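Local structure of endoglucanase A (Clostridium longisporum, 6Q1I) at residues Lys34-Ser39 and Trp78-Asp83; Ala67-Ile72 and Asp344-Leu349; Leu112-Glu117 and Thr140-Ala145; Ile154-Asn159 and Ile230-Ala235; Glu301-Ala306 and Ile312-Trp317. The protein hydrolyses internal beta-1,4-glucosidic bonds in barley beta-glucan, lichenan and carboxymethylcellulose, acts on xylan too, and prefers the longer cello-oligosaccharides. One frame throughout, in Å; residues are numbered along the deposited sequence. Where two conformers were deposited one is given.

Interaction 1: residues Lys34-Ser39 and Trp78-Asp83; sequences KITNLS and WGEHLD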
# COMPACT_ATOMS: atom_id res chain seq x y z
N LYS A 34 -13.62 4.44 3.34
CA LYS A 34 -14.13 5.62 2.64
C LYS A 34 -15.58 5.81 3.04
O LYS A 34 -16.47 5.13 2.51
CB LYS A 34 -13.97 5.48 1.14
CG LYS A 34 -14.31 6.75 0.38
CD LYS A 34 -14.23 6.56 -1.13
CE LYS A 34 -14.44 7.87 -1.86
NZ LYS A 34 -13.41 8.89 -1.54
N ILE A 35 -15.81 6.72 3.97
CA ILE A 35 -17.13 6.93 4.56
C ILE A 35 -17.61 8.29 4.09
O ILE A 35 -17.08 9.32 4.51
CB ILE A 35 -17.09 6.85 6.10
CG1 ILE A 35 -16.27 5.65 6.57
CG2 ILE A 35 -18.52 6.80 6.65
CD1 ILE A 35 -16.76 4.31 6.10
N THR A 36 -18.61 8.29 3.22
CA THR A 36 -19.02 9.50 2.52
C THR A 36 -20.36 10.04 3.01
O THR A 36 -20.93 10.93 2.36
CB THR A 36 -19.06 9.23 1.02
OG1 THR A 36 -20.03 8.21 0.76
CG2 THR A 36 -17.69 8.78 0.52
N ASN A 37 -20.90 9.53 4.12
CA ASN A 37 -22.17 10.00 4.67
C ASN A 37 -21.99 10.76 5.97
O ASN A 37 -22.96 10.95 6.71
CB ASN A 37 -23.15 8.84 4.87
CG ASN A 37 -22.67 7.85 5.91
OD1 ASN A 37 -21.48 7.65 6.06
ND2 ASN A 37 -23.60 7.24 6.62
N LEU A 38 -20.77 11.19 6.28
CA LEU A 38 -20.47 11.88 7.52
C LEU A 38 -20.29 13.38 7.23
O LEU A 38 -21.16 13.93 6.55
CB LEU A 38 -19.28 11.20 8.21
CG LEU A 38 -19.50 9.74 8.57
CD1 LEU A 38 -18.23 9.14 9.16
CD2 LEU A 38 -20.67 9.61 9.55
N SER A 39 -19.26 14.04 7.73
CA SER A 39 -18.91 15.41 7.41
C SER A 39 -17.43 15.56 7.72
O SER A 39 -16.86 14.74 8.45
CB SER A 39 -19.70 16.41 8.26
OG SER A 39 -19.21 16.39 9.58
N TRP A 78 -8.12 10.59 2.68
CA TRP A 78 -8.06 11.94 3.21
C TRP A 78 -9.16 12.87 2.71
O TRP A 78 -9.49 13.84 3.40
CB TRP A 78 -6.72 12.60 2.87
CG TRP A 78 -5.49 11.89 3.35
CD1 TRP A 78 -4.83 10.90 2.69
CD2 TRP A 78 -4.76 12.13 4.56
NE1 TRP A 78 -3.74 10.50 3.41
CE2 TRP A 78 -3.68 11.23 4.57
CE3 TRP A 78 -4.92 13.00 5.64
CZ2 TRP A 78 -2.75 11.18 5.61
CZ3 TRP A 78 -3.99 12.95 6.66
CH2 TRP A 78 -2.93 12.05 6.65
N GLY A 79 -9.72 12.62 1.52
CA GLY A 79 -10.56 13.63 0.88
C GLY A 79 -11.76 14.05 1.71
O GLY A 79 -12.14 15.23 1.70
N GLU A 80 -12.39 13.11 2.42
CA GLU A 80 -13.55 13.39 3.24
C GLU A 80 -13.23 14.26 4.44
O GLU A 80 -14.15 14.68 5.15
CB GLU A 80 -14.17 12.07 3.71
CG GLU A 80 -14.94 11.30 2.65
CD GLU A 80 -14.08 10.60 1.61
OE1 GLU A 80 -12.90 10.30 1.89
OE2 GLU A 80 -14.61 10.32 0.52
N HIS A 81 -11.95 14.52 4.70
CA HIS A 81 -11.49 15.29 5.85
C HIS A 81 -11.04 16.69 5.46
O HIS A 81 -10.55 17.42 6.32
CB HIS A 81 -10.38 14.51 6.56
CG HIS A 81 -10.78 13.11 6.88
ND1 HIS A 81 -11.67 12.81 7.88
CD2 HIS A 81 -10.49 11.93 6.27
CE1 HIS A 81 -11.89 11.51 7.90
NE2 HIS A 81 -11.19 10.96 6.93
N LEU A 82 -11.23 17.07 4.21
CA LEU A 82 -10.91 18.41 3.73
C LEU A 82 -12.16 19.29 3.79
O LEU A 82 -13.25 18.86 3.40
CB LEU A 82 -10.44 18.32 2.28
CG LEU A 82 -9.12 17.60 1.99
CD1 LEU A 82 -8.98 17.33 0.51
CD2 LEU A 82 -7.96 18.44 2.49
N ASP A 83 -11.98 20.51 4.26
CA ASP A 83 -13.07 21.48 4.26
C ASP A 83 -13.16 22.15 2.88
O ASP A 83 -12.46 21.77 1.94
CB ASP A 83 -12.97 22.44 5.45
CG ASP A 83 -11.85 23.48 5.31
OD1 ASP A 83 -11.25 23.64 4.23
OD2 ASP A 83 -11.58 24.16 6.32
O HOH W 1 -13.39 8.55 4.21

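Interaction 2: residues Ala67-Ile72 and Asp344-Leu349; sequences AGFKTI and DIKDAL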
# COMPACT_ATOMS: atom_id res chain seq x y z
N ALA A 67 5.44 -10.43 15.89
CA ALA A 67 5.41 -11.59 15.01
C ALA A 67 6.58 -11.61 14.05
O ALA A 67 6.90 -12.68 13.51
CB ALA A 67 4.09 -11.61 14.23
N GLY A 68 7.22 -10.47 13.80
CA GLY A 68 8.37 -10.41 12.92
C GLY A 68 8.19 -9.58 11.67
O GLY A 68 9.13 -9.51 10.86
N PHE A 69 7.03 -8.97 11.45
CA PHE A 69 6.90 -8.00 10.36
C PHE A 69 7.77 -6.78 10.66
O PHE A 69 7.86 -6.35 11.81
CB PHE A 69 5.44 -7.57 10.24
CG PHE A 69 4.49 -8.68 9.84
CD1 PHE A 69 3.80 -9.41 10.79
CD2 PHE A 69 4.29 -8.98 8.51
CE1 PHE A 69 2.94 -10.42 10.42
CE2 PHE A 69 3.43 -9.99 8.14
CZ PHE A 69 2.76 -10.72 9.10
N LYS A 70 8.38 -6.21 9.62
CA LYS A 70 9.25 -5.06 9.80
C LYS A 70 8.66 -3.75 9.30
O LYS A 70 9.23 -2.69 9.59
CB LYS A 70 10.62 -5.31 9.14
CG LYS A 70 11.50 -6.28 9.95
CD LYS A 70 12.88 -6.42 9.35
CE LYS A 70 13.74 -5.18 9.57
NZ LYS A 70 15.10 -5.33 8.97
N THR A 71 7.56 -3.81 8.56
CA THR A 71 6.91 -2.65 7.97
C THR A 71 5.42 -2.74 8.21
O THR A 71 4.83 -3.82 8.09
CB THR A 71 7.18 -2.62 6.45
OG1 THR A 71 8.58 -2.45 6.21
CG2 THR A 71 6.44 -1.49 5.76
N ILE A 72 4.79 -1.60 8.51
CA ILE A 72 3.34 -1.47 8.47
C ILE A 72 2.98 -0.36 7.49
O ILE A 72 3.54 0.74 7.55
CB ILE A 72 2.72 -1.23 9.87
CG1 ILE A 72 2.84 -2.52 10.69
CG2 ILE A 72 1.27 -0.79 9.73
CD1 ILE A 72 2.17 -2.46 12.05
N ASP A 344 -1.07 -20.42 10.58
CA ASP A 344 -0.18 -21.08 9.62
C ASP A 344 0.25 -20.13 8.51
O ASP A 344 1.37 -20.25 7.99
CB ASP A 344 -0.85 -22.31 9.00
CG ASP A 344 -0.99 -23.48 9.97
OD1 ASP A 344 -0.31 -23.52 11.02
OD2 ASP A 344 -1.80 -24.39 9.66
N ILE A 345 -0.62 -19.21 8.11
CA ILE A 345 -0.26 -18.25 7.06
C ILE A 345 0.70 -17.20 7.61
O ILE A 345 1.72 -16.88 6.98
CB ILE A 345 -1.50 -17.63 6.40
CG1 ILE A 345 -2.37 -18.71 5.77
CG2 ILE A 345 -1.09 -16.58 5.36
CD1 ILE A 345 -3.72 -18.21 5.27
N LYS A 346 0.41 -16.66 8.79
CA LYS A 346 1.35 -15.76 9.45
C LYS A 346 2.72 -16.42 9.59
O LYS A 346 3.75 -15.82 9.29
CB LYS A 346 0.79 -15.33 10.80
CG LYS A 346 1.72 -14.48 11.66
CD LYS A 346 2.62 -15.31 12.59
CE LYS A 346 1.82 -16.04 13.65
NZ LYS A 346 2.69 -16.75 14.63
N ASP A 347 2.74 -17.67 10.06
CA ASP A 347 4.01 -18.37 10.25
C ASP A 347 4.76 -18.51 8.93
O ASP A 347 5.98 -18.38 8.89
CB ASP A 347 3.78 -19.75 10.87
CG ASP A 347 3.45 -19.69 12.34
OD1 ASP A 347 3.66 -18.63 12.98
OD2 ASP A 347 2.98 -20.73 12.87
N ALA A 348 4.02 -18.78 7.84
CA ALA A 348 4.65 -18.93 6.53
C ALA A 348 5.26 -17.62 6.03
O ALA A 348 6.34 -17.62 5.42
CB ALA A 348 3.62 -19.46 5.53
N LEU A 349 4.58 -16.50 6.27
CA LEU A 349 5.11 -15.20 5.86
C LEU A 349 6.44 -14.92 6.56
O LEU A 349 7.41 -14.48 5.93
CB LEU A 349 4.10 -14.11 6.20
CG LEU A 349 2.82 -14.06 5.37
CD1 LEU A 349 1.80 -13.12 6.00
CD2 LEU A 349 3.10 -13.64 3.94

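Interaction 3: residues Leu112-Glu117 and Thr140-Ala145; sequences LNTHHE and TQISEA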
# COMPACT_ATOMS: atom_id res chain seq x y z
N LEU A 112 2.91 5.69 4.75
CA LEU A 112 1.70 6.52 4.88
C LEU A 112 1.35 7.02 3.48
O LEU A 112 2.16 7.70 2.84
CB LEU A 112 1.97 7.69 5.81
CG LEU A 112 0.76 8.61 6.06
CD1 LEU A 112 -0.35 7.86 6.82
CD2 LEU A 112 1.18 9.87 6.81
N ASN A 113 0.14 6.70 3.01
CA ASN A 113 -0.26 7.03 1.64
C ASN A 113 -1.46 7.98 1.62
O ASN A 113 -1.91 8.46 2.67
CB ASN A 113 -0.52 5.76 0.81
CG ASN A 113 -1.85 5.11 1.11
OD1 ASN A 113 -2.62 5.57 1.96
ND2 ASN A 113 -2.13 4.01 0.40
N THR A 114 -1.93 8.29 0.41
CA THR A 114 -3.33 8.58 0.17
C THR A 114 -3.93 7.32 -0.46
O THR A 114 -3.25 6.60 -1.20
CB THR A 114 -3.58 9.81 -0.72
OG1 THR A 114 -3.27 9.52 -2.09
CG2 THR A 114 -2.79 11.01 -0.24
N HIS A 115 -5.22 7.07 -0.19
CA HIS A 115 -5.78 5.77 -0.49
C HIS A 115 -6.98 5.89 -1.43
O HIS A 115 -6.79 6.04 -2.64
CB HIS A 115 -6.00 4.94 0.78
CG HIS A 115 -6.01 3.48 0.50
ND1 HIS A 115 -4.86 2.76 0.28
CD2 HIS A 115 -7.04 2.60 0.34
CE1 HIS A 115 -5.17 1.50 0.03
NE2 HIS A 115 -6.48 1.38 0.06
N HIS A 116 -8.22 5.81 -0.92
CA HIS A 116 -9.40 5.79 -1.80
C HIS A 116 -9.81 7.21 -2.18
O HIS A 116 -10.82 7.75 -1.71
CB HIS A 116 -10.56 5.07 -1.14
CG HIS A 116 -10.36 3.61 -0.91
ND1 HIS A 116 -9.88 2.77 -1.89
CD2 HIS A 116 -10.63 2.83 0.16
CE1 HIS A 116 -9.86 1.54 -1.42
NE2 HIS A 116 -10.30 1.55 -0.18
N GLU A 117 -9.03 7.81 -3.08
CA GLU A 117 -9.27 9.18 -3.54
C GLU A 117 -9.82 9.25 -4.96
O GLU A 117 -9.94 10.34 -5.51
CB GLU A 117 -8.00 10.04 -3.45
CG GLU A 117 -7.16 9.89 -2.18
CD GLU A 117 -7.78 10.39 -0.89
OE1 GLU A 117 -8.85 11.06 -0.90
OE2 GLU A 117 -7.16 10.10 0.16
N THR A 140 1.02 18.94 0.79
CA THR A 140 1.71 19.94 1.60
C THR A 140 1.38 19.75 3.07
O THR A 140 2.26 19.74 3.93
CB THR A 140 1.36 21.35 1.13
OG1 THR A 140 1.85 21.53 -0.20
CG2 THR A 140 2.00 22.41 2.02
N GLN A 141 0.08 19.57 3.37
CA GLN A 141 -0.36 19.47 4.76
C GLN A 141 0.09 18.16 5.40
O GLN A 141 0.53 18.15 6.56
CB GLN A 141 -1.88 19.62 4.82
CG GLN A 141 -2.35 21.02 4.49
CD GLN A 141 -3.85 21.10 4.37
OE1 GLN A 141 -4.56 21.06 5.37
NE2 GLN A 141 -4.33 21.20 3.15
N ILE A 142 0.00 17.03 4.68
CA ILE A 142 0.49 15.78 5.25
C ILE A 142 1.98 15.89 5.53
O ILE A 142 2.46 15.51 6.60
CB ILE A 142 0.20 14.59 4.30
CG1 ILE A 142 -1.29 14.40 4.03
CG2 ILE A 142 0.79 13.30 4.88
CD1 ILE A 142 -1.57 13.45 2.86
N SER A 143 2.73 16.42 4.56
CA SER A 143 4.18 16.53 4.69
C SER A 143 4.57 17.41 5.87
O SER A 143 5.50 17.10 6.61
CB SER A 143 4.76 17.15 3.41
OG SER A 143 4.62 16.27 2.33
N GLU A 144 3.88 18.55 6.02
CA GLU A 144 4.16 19.45 7.13
C GLU A 144 3.91 18.76 8.47
O GLU A 144 4.71 18.89 9.40
CB GLU A 144 3.33 20.73 7.01
CG GLU A 144 3.84 21.72 5.95
CD GLU A 144 2.91 22.90 5.68
OE1 GLU A 144 1.74 22.89 6.12
OE2 GLU A 144 3.36 23.86 5.01
N ALA A 145 2.82 17.99 8.56
CA ALA A 145 2.49 17.35 9.83
C ALA A 145 3.54 16.33 10.23
O ALA A 145 3.80 16.15 11.42
CB ALA A 145 1.11 16.68 9.73

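Interaction 4: residues Ile154-Asn159 and Ile230-Ala235; sequences IFETLN and IASVHA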
# COMPACT_ATOMS: atom_id res chain seq x y z
N ILE A 154 7.89 6.58 5.42
CA ILE A 154 7.93 6.64 3.96
C ILE A 154 6.57 7.16 3.51
O ILE A 154 5.54 6.73 4.03
CB ILE A 154 8.13 5.20 3.42
CG1 ILE A 154 9.45 4.61 3.91
CG2 ILE A 154 8.06 5.17 1.91
CD1 ILE A 154 9.49 3.11 3.84
N PHE A 155 6.56 8.09 2.56
CA PHE A 155 5.31 8.57 1.99
C PHE A 155 5.02 7.80 0.70
O PHE A 155 5.94 7.43 -0.02
CB PHE A 155 5.37 10.07 1.66
CG PHE A 155 5.49 10.99 2.85
CD1 PHE A 155 5.05 10.63 4.11
CD2 PHE A 155 6.00 12.26 2.68
CE1 PHE A 155 5.16 11.51 5.18
CE2 PHE A 155 6.09 13.14 3.73
CZ PHE A 155 5.68 12.77 4.99
N GLU A 156 3.73 7.60 0.40
CA GLU A 156 3.28 6.98 -0.85
C GLU A 156 2.23 7.89 -1.46
O GLU A 156 1.18 8.12 -0.85
CB GLU A 156 2.74 5.57 -0.57
CG GLU A 156 2.06 4.91 -1.75
CD GLU A 156 1.31 3.64 -1.38
OE1 GLU A 156 1.90 2.79 -0.69
OE2 GLU A 156 0.12 3.51 -1.75
N THR A 157 2.50 8.43 -2.65
CA THR A 157 1.72 9.56 -3.17
C THR A 157 0.25 9.21 -3.37
O THR A 157 -0.64 9.99 -3.00
CB THR A 157 2.31 10.02 -4.51
OG1 THR A 157 2.40 8.89 -5.39
CG2 THR A 157 3.70 10.66 -4.32
N LEU A 158 -0.01 8.07 -4.01
CA LEU A 158 -1.33 7.63 -4.43
C LEU A 158 -1.36 6.11 -4.31
O LEU A 158 -0.31 5.46 -4.26
CB LEU A 158 -1.61 8.01 -5.89
CG LEU A 158 -1.70 9.51 -6.21
CD1 LEU A 158 -1.69 9.72 -7.72
CD2 LEU A 158 -2.93 10.12 -5.59
N ASN A 159 -2.58 5.55 -4.30
CA ASN A 159 -2.78 4.12 -4.09
C ASN A 159 -2.89 3.36 -5.40
O ASN A 159 -1.90 2.80 -5.88
CB ASN A 159 -4.02 3.92 -3.22
CG ASN A 159 -4.34 2.48 -2.99
OD1 ASN A 159 -3.44 1.67 -2.77
ND2 ASN A 159 -5.62 2.14 -3.05
N ILE A 230 10.67 5.40 -4.97
CA ILE A 230 10.43 3.96 -4.99
C ILE A 230 9.18 3.72 -5.82
O ILE A 230 8.18 4.42 -5.65
CB ILE A 230 10.19 3.45 -3.55
CG1 ILE A 230 11.37 3.75 -2.62
CG2 ILE A 230 9.87 1.94 -3.57
CD1 ILE A 230 11.05 3.55 -1.14
N ALA A 231 9.22 2.73 -6.71
CA ALA A 231 8.01 2.33 -7.42
C ALA A 231 7.12 1.47 -6.52
O ALA A 231 7.61 0.60 -5.80
CB ALA A 231 8.38 1.54 -8.67
N SER A 232 5.80 1.68 -6.62
CA SER A 232 4.80 0.90 -5.90
C SER A 232 3.97 0.09 -6.88
O SER A 232 3.36 0.65 -7.80
CB SER A 232 3.87 1.83 -5.12
OG SER A 232 2.78 1.12 -4.56
N VAL A 233 3.91 -1.23 -6.67
CA VAL A 233 2.94 -2.08 -7.35
C VAL A 233 2.22 -2.92 -6.31
O VAL A 233 2.72 -3.16 -5.21
CB VAL A 233 3.55 -2.98 -8.46
CG1 VAL A 233 4.18 -2.15 -9.55
CG2 VAL A 233 4.58 -3.94 -7.88
N HIS A 234 1.01 -3.36 -6.68
CA HIS A 234 0.23 -4.32 -5.90
C HIS A 234 0.11 -5.57 -6.75
O HIS A 234 -0.09 -5.50 -7.96
CB HIS A 234 -1.14 -3.74 -5.56
CG HIS A 234 -1.05 -2.49 -4.74
ND1 HIS A 234 -2.13 -1.67 -4.52
CD2 HIS A 234 -0.01 -1.92 -4.10
CE1 HIS A 234 -1.75 -0.64 -3.79
NE2 HIS A 234 -0.46 -0.77 -3.52
N ALA A 235 0.28 -6.73 -6.12
CA ALA A 235 0.40 -7.98 -6.89
C ALA A 235 -0.23 -9.12 -6.08
O ALA A 235 0.45 -9.89 -5.39
CB ALA A 235 1.85 -8.27 -7.26
O HOH W 2 1.76 0.36 -2.14
O HOH W 3 0.39 2.35 -4.35

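Interaction 5: residues Glu301-Ala306 and Ile312-Trp317; sequences EYYVTA and IPCVWW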
# COMPACT_ATOMS: atom_id res chain seq x y z
N GLU A 301 4.75 -18.33 1.89
CA GLU A 301 6.18 -18.52 2.14
C GLU A 301 6.98 -18.33 0.86
O GLU A 301 8.01 -17.65 0.85
CB GLU A 301 6.48 -19.91 2.71
CG GLU A 301 7.98 -20.05 2.99
CD GLU A 301 8.41 -21.41 3.48
OE1 GLU A 301 7.55 -22.27 3.74
OE2 GLU A 301 9.64 -21.61 3.61
N TYR A 302 6.52 -18.93 -0.24
CA TYR A 302 7.29 -18.85 -1.48
C TYR A 302 7.36 -17.42 -1.97
O TYR A 302 8.43 -16.95 -2.39
CB TYR A 302 6.67 -19.75 -2.55
CG TYR A 302 7.61 -19.94 -3.71
CD1 TYR A 302 8.52 -20.99 -3.72
CD2 TYR A 302 7.65 -19.04 -4.77
CE1 TYR A 302 9.40 -21.16 -4.75
CE2 TYR A 302 8.54 -19.21 -5.81
CZ TYR A 302 9.41 -20.27 -5.79
OH TYR A 302 10.31 -20.47 -6.80
N TYR A 303 6.24 -16.70 -1.90
CA TYR A 303 6.19 -15.31 -2.35
C TYR A 303 7.18 -14.45 -1.58
O TYR A 303 7.97 -13.72 -2.18
CB TYR A 303 4.75 -14.82 -2.18
CG TYR A 303 4.35 -13.54 -2.89
CD1 TYR A 303 5.03 -12.34 -2.68
CD2 TYR A 303 3.24 -13.51 -3.72
CE1 TYR A 303 4.64 -11.17 -3.30
CE2 TYR A 303 2.82 -12.34 -4.33
CZ TYR A 303 3.53 -11.18 -4.13
OH TYR A 303 3.14 -10.00 -4.73
N VAL A 304 7.15 -14.51 -0.25
CA VAL A 304 8.05 -13.68 0.54
C VAL A 304 9.50 -14.06 0.29
O VAL A 304 10.36 -13.19 0.16
CB VAL A 304 7.69 -13.74 2.04
CG1 VAL A 304 8.70 -12.97 2.85
CG2 VAL A 304 6.29 -13.19 2.28
N THR A 305 9.81 -15.36 0.23
CA THR A 305 11.18 -15.78 -0.04
C THR A 305 11.66 -15.26 -1.38
O THR A 305 12.74 -14.68 -1.50
CB THR A 305 11.30 -17.31 -0.01
OG1 THR A 305 10.90 -17.82 1.26
CG2 THR A 305 12.74 -17.74 -0.26
N ALA A 306 10.83 -15.42 -2.42
CA ALA A 306 11.22 -15.01 -3.76
C ALA A 306 11.38 -13.50 -3.86
O ALA A 306 12.31 -12.99 -4.49
CB ALA A 306 10.18 -15.50 -4.77
N ILE A 312 12.94 -7.15 -2.74
CA ILE A 312 11.62 -6.54 -2.88
C ILE A 312 10.85 -6.75 -1.58
O ILE A 312 10.45 -7.88 -1.28
CB ILE A 312 10.85 -7.13 -4.07
CG1 ILE A 312 11.64 -6.99 -5.37
CG2 ILE A 312 9.47 -6.45 -4.18
CD1 ILE A 312 11.01 -7.69 -6.56
N PRO A 313 10.57 -5.69 -0.82
CA PRO A 313 9.63 -5.82 0.30
C PRO A 313 8.22 -6.11 -0.20
O PRO A 313 7.80 -5.64 -1.26
CB PRO A 313 9.68 -4.44 0.97
CG PRO A 313 10.94 -3.80 0.48
CD PRO A 313 11.18 -4.36 -0.89
N CYS A 314 7.46 -6.88 0.60
CA CYS A 314 6.08 -7.20 0.26
C CYS A 314 5.23 -7.08 1.51
O CYS A 314 5.62 -7.52 2.60
CB CYS A 314 5.97 -8.57 -0.41
SG CYS A 314 6.83 -9.88 0.44
N VAL A 315 4.07 -6.46 1.34
CA VAL A 315 3.22 -6.01 2.45
C VAL A 315 1.84 -6.66 2.31
O VAL A 315 1.09 -6.37 1.37
CB VAL A 315 3.13 -4.48 2.47
CG1 VAL A 315 2.47 -4.00 3.73
CG2 VAL A 315 4.52 -3.83 2.32
N TRP A 316 1.51 -7.55 3.25
CA TRP A 316 0.23 -8.26 3.20
C TRP A 316 -0.93 -7.30 3.48
O TRP A 316 -0.85 -6.47 4.38
CB TRP A 316 0.24 -9.38 4.26
CG TRP A 316 -1.01 -10.23 4.24
CD1 TRP A 316 -2.22 -9.93 4.80
CD2 TRP A 316 -1.17 -11.52 3.62
NE1 TRP A 316 -3.12 -10.94 4.56
CE2 TRP A 316 -2.50 -11.93 3.85
CE3 TRP A 316 -0.31 -12.37 2.91
CZ2 TRP A 316 -2.99 -13.15 3.39
CZ3 TRP A 316 -0.80 -13.59 2.47
CH2 TRP A 316 -2.13 -13.97 2.71
N TRP A 317 -2.01 -7.44 2.70
CA TRP A 317 -3.23 -6.65 2.93
C TRP A 317 -4.10 -7.34 3.98
O TRP A 317 -4.68 -8.39 3.72
CB TRP A 317 -4.02 -6.49 1.62
CG TRP A 317 -5.26 -5.68 1.82
CD1 TRP A 317 -6.55 -6.15 1.93
CD2 TRP A 317 -5.33 -4.26 2.00
NE1 TRP A 317 -7.41 -5.10 2.17
CE2 TRP A 317 -6.69 -3.93 2.22
CE3 TRP A 317 -4.38 -3.23 1.99
CZ2 TRP A 317 -7.12 -2.62 2.41
CZ3 TRP A 317 -4.81 -1.92 2.19
CH2 TRP A 317 -6.16 -1.63 2.40

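Interaction 1: residues Lys34-Ser39 and Trp78-Asp83
The carboxylate of Glu80 is the flat group that segment Lys34-Ser39 gathers around. Lys34 NZ reaches the syn lone pair of OE2 at 2.8 Å, a hydrogen bond within a salt bridge. On one and the same face lie Lys34 CG, 3.6 Å from Glu80 OE2, Thr36 CG2, 3.4 Å from that oxygen, and a water. The water accepts from the Ile35 N-H and lies within hydrogen-bonding distance of Glu80 OE1, 2.9 Å. Ile35 O rests against Glu80 CG at 3.5 Å. Glu80 folds over at its second torsion (chi2 74°), which turns the carboxylate toward the lysine, whose own chain stays extended as far as CE and crosses it at about a right angle. The ammonium also bonds His116 O and Asn119 OD1. Behind Glu80, the His81 ring stacks on Trp92 and meets Phe47. Two loops that follow successive strands, 23-27 and 71-74, are thus tied together at the surface, on the catalytic end of a family 5 TIM barrel.

Interaction 2: residues Ala67-Ile72 and Asp344-Leu349
The closing helix of the TIM barrel, 343-356, packs here on the turn that leads from helix 58-67 into strand 71-74. Phe69 makes the link: Leu349 CD1 sits at the edge of the ring, near its plane, 4.0 Å from Phe69 CZ and 4.1 Å from CE2. At the adjacent ring carbon, Phe69 CE1, Lys346 CG approaches obliquely at 4.4 Å, and Lys346 CD lies 4.3 Å from Ala67 CB. The lysine therefore contributes its methylenes. Bends at chi2 (-90°) and chi3 (-66°) curl its chain back, and NZ makes a 2.7 Å salt bridge with Asp347 OD1, met on the syn side and 25° out of the carboxylate plane; Trp340 adds a cation-pi contact. Gly68, with positive phi, ends helix 58-67 in a Schellman motif, turning the chain sharply between Ala67 and Phe69. Around this loose apolar patch, the Phe69 ring also meets Trp25 and touches Ile64 and Ile350, while Leu349 reaches across to Ala300 and Val304 of helix 293-309.

Interaction 3: residues Leu112-Glu117 and Thr140-Ala145
This is a small, buried, wholly apolar contact between a barrel strand and the helix that covers it, carried by one forked side chain, Ile142. Its CG2 branch meets Leu112 CD2 at 4.0 Å, and its CD1 end reaches Thr114 CG2 at 4.1 Å. With CG anti to the backbone N (chi1 -178°), Leu112 swings CD2 out to the helix. Strand 109-113 and helix 128-145 are the first two elements of a beta-alpha-beta unit that strand 153-156 completes, and Ile142 lies in the layer between barrel wall and outer helix. Trp78 packs on the same isoleucine from the preceding loop. Thr114 turns its methyl to Ile142 and gives its hydroxyl to Thr157 O. Asn113 points the other way: its ND2 donates to His115 ND1 over 3.0 Å, nearly straight at 163°, with the nitrogen lying in the imidazole plane. His115 CD2 in turn sits over the centre of the His116 ring, 3.4 Å above its plane.

Interaction 4: residues Ile154-Asn159 and Ile230-Ala235
Asn159 and His234 make the tight end of this contact. Asn159 OD1 lies at the edge of the imidazole, near its plane, 3.0 Å from His234 CE1, and the two side chains cross at about a right angle with amide and ring planes 42° apart. The same oxygen accepts a hydrogen bond from Arg73 NH2, while His234 ND1 is bonded to Gln160, a residue changed in this structure. Farther back the two strands stand apart: Glu156 OE1 and Ser232 OG are 4.3 Å from each other, and water does the joining. One water donates to Glu156 OE1 at 2.8 Å and also hydrogen-bonds Ser232 OG and His234 NE2, in the plane of the ring. A second lies 2.7 Å from Ser232 OG and 2.8 Å from Asn159 O, to which it may donate. With OG anti to the backbone N (chi1 172°), the serine hydroxyl faces the barrel interior, within reach of both waters. Glu156 OE2 is held by a salt bridge to Arg73 and by Asn113 ND2, which would be expected to offset the charge of this buried carboxylate. Strands 153-156 and 229-234 flank strand 204-208 and meet inside the barrel. Asn159 directly precedes Gln160, at the probable proton-donor position, and both Asn159 and His234 touch Gln284, the altered probable nucleophile: the catalytic centre of a family 5 glycosidase.

Interaction 5: residues Glu301-Ala306 and Ile312-Trp317
Apolar packing comes first, and Cys314 is at its centre. Its CB lies 4.1 Å from Tyr303 CE1, approaching the ring obliquely, and its sulfur meets the Val304 CG2 methyl at 3.8 Å. Val304 CA is close to that sulfur as well, at 4.0 Å, so SG rests against the helix backbone and not just against a side-chain end. The first torsion of the cysteine (chi1 48°) sets SG between the backbone N and the carbonyl carbon, directed at helix 293-309; a second conformer was deposited, so these sulfur contacts hold for one of two positions. The sulfur-aromatic contact is oblique: SG stands 5.5 Å from the centroid of the Tyr303 ring, 69° off its normal. The tyrosine's polar end is engaged outside the contact. Tyr303 OH is hydrogen-bonded to Ala235 O, and its ring stacks on Phe285, which ties the tyrosine to Ala235 and to strand 280-285; Val304 meets Leu349 of helix 343-356. Strand 314-318 follows helix 293-309 in the last beta-alpha-beta unit of the barrel, and this contact closes that unit across its short connecting turn. With carbon and sulfur alone meeting across the interface, its hold rests on van der Waals fit and on the burial of nonpolar surface, not on directed bonds.

All five contacts belong to one eight-stranded parallel barrel, the catalytic domain of a longer enzyme; three are made on or next to its strands, interaction 2 by the turn leading into one. Interaction 1, between loops, touches interaction 3 through Trp78 and Lys34, their centres about 14 Å apart. Interaction 3 borders interaction 4 along neighbouring strands 109-113 and 153-156, and interaction 4 reaches interaction 5 through Ala235 and Tyr303. Interactions 2 and 5, whose centres are about 10 Å apart, meet at Leu349. Along the chain 1, 3, 4 and 5 come in series, while interaction 2, crossing 1 and enclosing the rest, joins an early turn to the last helix on the barrel's outer layer; the catalytic centre lies at interaction 4.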